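Local coordinates for protein eukaryotic Translation Initiation 4E (Schistosoma mansoni, PDB 3HXI) that binds the 7-methylguanosine cap of messenger RNA and a 4E-BP peptide, and so probably acts in the initiation of translation and its control, at residues T52-E57 with L99-L104; P73-P78 with D172-T177. One frame throughout, in Å; residues are numbered along the deposited sequence.

Interaction 1. Residues T52-E57 with L99-L104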
# COMPACT_ATOMS: atom_id res chain seq x y z
N THR A 52 11.29 11.66 3.43
CA THR A 52 10.24 11.44 4.40
C THR A 52 10.71 10.34 5.34
O THR A 52 11.67 9.64 5.03
CB THR A 52 8.91 11.04 3.73
OG1 THR A 52 9.13 9.90 2.90
CG2 THR A 52 8.36 12.18 2.88
N VAL A 53 10.03 10.20 6.48
CA VAL A 53 10.48 9.31 7.54
C VAL A 53 10.51 7.83 7.08
O VAL A 53 9.60 7.39 6.35
CB VAL A 53 9.61 9.54 8.81
CG1 VAL A 53 8.12 9.26 8.53
CG2 VAL A 53 10.15 8.75 10.03
N ARG A 54 11.56 7.09 7.45
CA ARG A 54 11.63 5.64 7.17
C ARG A 54 10.65 4.86 8.05
O ARG A 54 10.47 5.23 9.21
CB ARG A 54 13.05 5.10 7.38
CG ARG A 54 14.13 5.70 6.51
CD ARG A 54 14.35 4.86 5.26
NE ARG A 54 13.18 4.88 4.38
CZ ARG A 54 12.87 3.87 3.56
NH1 ARG A 54 11.81 3.95 2.78
NH2 ARG A 54 13.62 2.78 3.54
N PRO A 55 10.02 3.79 7.51
CA PRO A 55 9.13 2.99 8.36
C PRO A 55 9.74 2.58 9.72
O PRO A 55 9.02 2.56 10.73
CB PRO A 55 8.84 1.75 7.50
CG PRO A 55 8.92 2.26 6.10
CD PRO A 55 10.03 3.30 6.11
N ARG A 56 11.03 2.28 9.78
CA ARG A 56 11.60 1.81 11.04
C ARG A 56 11.75 2.92 12.07
O ARG A 56 11.88 2.64 13.26
CB ARG A 56 12.92 1.07 10.80
N GLU A 57 11.67 4.17 11.62
CA GLU A 57 11.84 5.34 12.51
C GLU A 57 10.51 5.98 12.97
O GLU A 57 10.50 6.74 13.96
CB GLU A 57 12.72 6.40 11.83
N LEU A 99 10.02 -4.29 3.76
CA LEU A 99 8.62 -4.57 3.39
C LEU A 99 8.00 -3.40 2.62
O LEU A 99 7.38 -3.60 1.58
CB LEU A 99 7.76 -4.85 4.63
CG LEU A 99 8.01 -6.16 5.38
CD1 LEU A 99 7.07 -6.27 6.58
CD2 LEU A 99 7.85 -7.39 4.47
N TRP A 100 8.16 -2.20 3.16
CA TRP A 100 7.58 -1.00 2.54
C TRP A 100 8.22 -0.71 1.20
O TRP A 100 7.51 -0.50 0.22
CB TRP A 100 7.73 0.20 3.46
CG TRP A 100 6.92 1.42 3.10
CD1 TRP A 100 7.41 2.68 2.97
CD2 TRP A 100 5.50 1.50 2.86
NE1 TRP A 100 6.37 3.56 2.67
CE2 TRP A 100 5.20 2.86 2.59
CE3 TRP A 100 4.46 0.57 2.84
CZ2 TRP A 100 3.89 3.31 2.30
CZ3 TRP A 100 3.14 1.01 2.55
CH2 TRP A 100 2.88 2.38 2.28
N ASP A 101 9.55 -0.71 1.14
CA ASP A 101 10.23 -0.46 -0.14
C ASP A 101 9.89 -1.50 -1.22
O ASP A 101 9.66 -1.13 -2.35
CB ASP A 101 11.75 -0.41 0.04
CG ASP A 101 12.22 0.82 0.82
OD1 ASP A 101 11.41 1.75 1.06
OD2 ASP A 101 13.43 0.83 1.19
N GLU A 102 9.86 -2.78 -0.87
CA GLU A 102 9.51 -3.82 -1.85
C GLU A 102 8.07 -3.66 -2.31
O GLU A 102 7.74 -3.84 -3.51
CB GLU A 102 9.68 -5.22 -1.24
CG GLU A 102 11.14 -5.62 -0.96
CD GLU A 102 12.02 -5.53 -2.21
OE1 GLU A 102 11.63 -6.01 -3.29
OE2 GLU A 102 13.14 -5.01 -2.07
N LEU A 103 7.20 -3.35 -1.36
CA LEU A 103 5.78 -3.18 -1.68
C LEU A 103 5.59 -2.03 -2.66
O LEU A 103 4.91 -2.18 -3.69
CB LEU A 103 4.93 -3.00 -0.42
CG LEU A 103 3.40 -3.08 -0.64
CD1 LEU A 103 3.01 -4.45 -1.20
CD2 LEU A 103 2.63 -2.75 0.63
N LEU A 104 6.19 -0.88 -2.36
CA LEU A 104 6.04 0.29 -3.20
C LEU A 104 6.68 0.11 -4.57
O LEU A 104 6.14 0.55 -5.57
CB LEU A 104 6.58 1.54 -2.48
CG LEU A 104 5.93 1.93 -1.14
CD1 LEU A 104 6.34 3.35 -0.80
CD2 LEU A 104 4.38 1.76 -1.11
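R54 reaches across to D101 and grips it with two nitrogens, while CG of P55 meets W100 at the CB, CG and CD1 side of its indole; both helix residues belong to the helical layer behind the curved antiparallel sheet of the eIF4E fold. The salt bridge is end-on: NH1 of R54 lies 2.8 Å from OD1 of D101 and NH2 of R54 3.1 Å from OD2 of D101. The first bond is nearly straight (172°) and uses the syn lone pair of OD1; the second meets OD2 somewhat out of the carboxylate plane. Arginine suits this place because its two terminal nitrogens match the two oxygens of an almost coplanar carboxylate. CD of P55 lies over one guanidinium face. D101 OD2 also pairs with a basic side chain of the bound peptide, so the carboxylate is shared between R54 and the peptide. Proline offers a compact apolar wedge, its CG 3.5 Å from CD1 of W100, which A124 and L135 hold from within. One turn on in the helix, L104 CD2 lies 3.6 Å above the plane of the W100 indole, offset toward its rim. Further out, W100 NE1 is hydrogen-bonded to Y18 OH.

Interaction 2. Residues P73-P78 with D172-T177. With GTG (7-methyl-guanosine-5'-triphosphate-5'-guanosine), chain C.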
# COMPACT_ATOMS: atom_id res chain seq x y z
N PRO A 73 -7.11 8.54 -0.31
CA PRO A 73 -6.78 7.40 0.55
C PRO A 73 -7.81 7.19 1.67
O PRO A 73 -7.47 7.29 2.85
CB PRO A 73 -5.42 7.80 1.14
CG PRO A 73 -5.49 9.28 1.22
CD PRO A 73 -6.28 9.73 0.02
N LYS A 74 -9.05 6.91 1.31
CA LYS A 74 -10.09 6.68 2.31
C LYS A 74 -11.20 5.84 1.71
O LYS A 74 -11.36 5.80 0.48
CB LYS A 74 -10.62 8.00 2.90
CG LYS A 74 -11.36 8.91 1.92
CD LYS A 74 -11.44 10.37 2.44
CE LYS A 74 -12.58 10.61 3.44
NZ LYS A 74 -13.07 12.04 3.40
N TRP A 75 -11.96 5.15 2.57
CA TRP A 75 -12.95 4.20 2.10
C TRP A 75 -13.97 4.90 1.22
O TRP A 75 -14.54 4.30 0.29
CB TRP A 75 -13.71 3.57 3.28
CG TRP A 75 -12.87 2.70 4.20
CD1 TRP A 75 -11.90 1.80 3.86
CD2 TRP A 75 -13.00 2.64 5.63
NE1 TRP A 75 -11.38 1.21 4.99
CE2 TRP A 75 -12.05 1.69 6.09
CE3 TRP A 75 -13.82 3.28 6.56
CZ2 TRP A 75 -11.90 1.38 7.43
CZ3 TRP A 75 -13.68 2.96 7.91
CH2 TRP A 75 -12.72 2.02 8.33
N GLU A 76 -14.19 6.18 1.53
CA GLU A 76 -15.27 6.97 0.90
C GLU A 76 -15.11 7.23 -0.61
O GLU A 76 -16.11 7.54 -1.29
CB GLU A 76 -15.50 8.26 1.70
CG GLU A 76 -16.15 8.01 3.08
CD GLU A 76 -15.20 7.43 4.14
OE1 GLU A 76 -13.96 7.59 4.04
OE2 GLU A 76 -15.72 6.80 5.08
N ASP A 77 -13.88 7.09 -1.13
CA ASP A 77 -13.60 7.22 -2.56
C ASP A 77 -14.30 6.16 -3.39
O ASP A 77 -14.32 4.99 -2.99
CB ASP A 77 -12.08 7.15 -2.80
CG ASP A 77 -11.69 7.66 -4.18
OD1 ASP A 77 -11.26 8.81 -4.27
OD2 ASP A 77 -11.81 6.91 -5.17
N PRO A 78 -14.88 6.56 -4.55
CA PRO A 78 -15.64 5.64 -5.42
C PRO A 78 -14.81 4.42 -5.78
O PRO A 78 -15.34 3.31 -5.87
CB PRO A 78 -15.91 6.47 -6.68
CG PRO A 78 -15.83 7.88 -6.24
CD PRO A 78 -14.86 7.93 -5.10
N ASP A 172 -16.17 -5.04 6.00
CA ASP A 172 -15.57 -5.65 7.18
C ASP A 172 -14.60 -4.72 7.91
O ASP A 172 -14.51 -4.77 9.14
CB ASP A 172 -14.85 -6.96 6.82
CG ASP A 172 -15.80 -8.03 6.29
OD1 ASP A 172 -17.03 -7.93 6.50
OD2 ASP A 172 -15.32 -8.97 5.62
N GLN A 173 -13.87 -3.89 7.16
CA GLN A 173 -12.98 -2.89 7.75
C GLN A 173 -13.78 -1.86 8.55
O GLN A 173 -13.41 -1.51 9.67
CB GLN A 173 -12.15 -2.18 6.67
CG GLN A 173 -11.14 -3.07 5.94
CD GLN A 173 -10.40 -2.32 4.84
OE1 GLN A 173 -9.87 -1.24 5.07
NE2 GLN A 173 -10.37 -2.87 3.65
N ARG A 174 -14.87 -1.37 7.97
CA ARG A 174 -15.74 -0.39 8.62
C ARG A 174 -16.23 -0.88 9.98
O ARG A 174 -16.27 -0.12 10.95
CB ARG A 174 -16.95 -0.07 7.75
CG ARG A 174 -16.61 0.61 6.43
CD ARG A 174 -17.89 1.04 5.71
NE ARG A 174 -17.65 2.16 4.80
CZ ARG A 174 -17.39 3.40 5.20
NH1 ARG A 174 -17.33 3.69 6.49
NH2 ARG A 174 -17.20 4.35 4.30
N SER A 175 -16.58 -2.16 10.04
CA SER A 175 -17.27 -2.72 11.19
C SER A 175 -16.30 -3.29 12.23
O SER A 175 -16.72 -3.69 13.32
CB SER A 175 -18.26 -3.78 10.73
OG SER A 175 -17.58 -4.95 10.30
N GLN A 176 -15.00 -3.29 11.91
CA GLN A 176 -13.95 -3.79 12.80
C GLN A 176 -13.75 -2.89 14.02
O GLN A 176 -13.69 -1.67 13.89
CB GLN A 176 -12.63 -3.91 12.04
CG GLN A 176 -11.66 -4.89 12.64
CD GLN A 176 -10.73 -5.48 11.60
OE1 GLN A 176 -10.30 -4.79 10.66
NE2 GLN A 176 -10.42 -6.77 11.74
N THR A 177 -13.65 -3.50 15.20
CA THR A 177 -13.52 -2.75 16.44
C THR A 177 -12.05 -2.57 16.73
O THR A 177 -11.28 -3.52 16.63
CB THR A 177 -14.23 -3.47 17.61
OG1 THR A 177 -15.60 -3.69 17.27
CG2 THR A 177 -14.16 -2.64 18.89
PA GTG C . -7.03 1.84 11.86
O1A GTG C . -6.01 2.90 12.20
O2A GTG C . -6.98 1.08 10.55
O3A GTG C . -7.19 0.75 13.03
PB GTG C . -6.28 0.48 14.30
O1B GTG C . -4.84 0.26 13.90
O2B GTG C . -7.01 -0.61 15.09
O3B GTG C . -6.48 1.85 15.11
N9A GTG C . -10.75 4.98 9.62
C8A GTG C . -9.78 4.23 9.08
N7A GTG C . -9.85 4.34 7.74
C7X GTG C . -8.92 3.64 6.81
C5A GTG C . -10.87 5.15 7.45
C6A GTG C . -11.39 5.59 6.23
O6A GTG C . -10.91 5.25 5.12
N1A GTG C . -12.47 6.41 6.26
C2A GTG C . -13.01 6.80 7.46
N2A GTG C . -14.08 7.62 7.52
N3A GTG C . -12.50 6.37 8.64
C4A GTG C . -11.43 5.55 8.64
O5D GTG C . -8.43 2.57 11.87
C5D GTG C . -8.84 3.25 13.06
C4D GTG C . -10.15 3.96 12.79
O4D GTG C . -9.91 5.01 11.86
C3D GTG C . -11.21 3.09 12.15
O3D GTG C . -11.90 2.32 13.13
C2D GTG C . -12.09 4.13 11.50
O2D GTG C . -12.98 4.71 12.47
C1D GTG C . -11.08 5.18 11.06
PG GTG C . -5.68 2.33 16.41
O1G GTG C . -4.37 1.64 16.60
O2G GTG C . -6.66 2.40 17.57
O5E GTG C . -5.38 3.85 15.98
C5E GTG C . -4.40 4.14 14.98
C4E GTG C . -4.25 5.64 14.83
O4E GTG C . -5.48 6.18 14.36
C3E GTG C . -3.96 6.34 16.14
O3E GTG C . -3.23 7.54 15.83
C2E GTG C . -5.34 6.76 16.65
O2E GTG C . -5.29 7.90 17.53
C1E GTG C . -6.02 7.09 15.34
N9B GTG C . -7.49 6.94 15.28
C8B GTG C . -7.97 5.60 15.54
N7B GTG C . -9.41 5.79 15.36
C5B GTG C . -9.63 7.08 14.99
C6B GTG C . -10.85 7.84 14.66
O6B GTG C . -11.96 7.23 14.70
N1B GTG C . -10.72 9.17 14.35
C2B GTG C . -9.50 9.79 14.32
N2B GTG C . -9.38 11.10 14.00
N3B GTG C . -8.34 9.15 14.61
C4B GTG C . -8.37 7.84 14.92
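W75 forms one wall of the cap-binding slot of eIF4E; R174 backs it over the face away from the base, and Q173 holds its NE1 edge. On one face the 7-methylguanine stacks in an offset manner, with C6A of GTG 3.3 Å above the ring plane; tryptophan suits the place because its broad, electron-rich surface should favour the positive charge of the methylated base. W29, which touches K74, is probably the other wall, as in related cap-binding factors. Over the opposite face, CG of R174 makes a CH-pi contact with the six-membered ring, 4.2 Å from the centroid, and the chain, extended from CG to NE (chi2 -173°), runs on along the indole until NH1 of R174 is 3.5 Å from W75 CE3. From there NH2 of R174 forms a salt bridge with OE2 of E76, at 3.0 Å and from above the carboxylate plane. This long arm backs the stacking residue and, through its salt bridge, should also help to position the acid that reads the base: OE1 of E76 accepts a hydrogen bond from N1A of GTG at 2.9 Å, while OE2 takes a weak bond from N2A. The backbone N of W75 donates to O6A, so the Watson-Crick edge is recognised by one short turn. The Q173 bond to NE1 should help to set the rotation of the indole. Its amide NE2 donates to Q168 O, while OE1 accepts a hydrogen bond from W75 NE1 at 2.9 Å, the donor standing well above the carbonyl plane.

How the interactions relate
The two contacts lie on opposite sides of the chain's centre, about 23 Å apart between their centres, and share no secondary-structure element. Interaction 1 is largely buried and ties the loop after helix 42-50 to helix 96-108; interaction 2 is partly exposed and joins a loop to the short helix 170-175 at the mouth of the cap site. Each pairs an arginine with an acid and includes a tryptophan, yet the roles differ. In 52-57 with 99-104 the indole is a core residue and the acid also pairs with the bound peptide; in 73-78 with 172-177 the indole is itself a ligand surface and the acid binds the base.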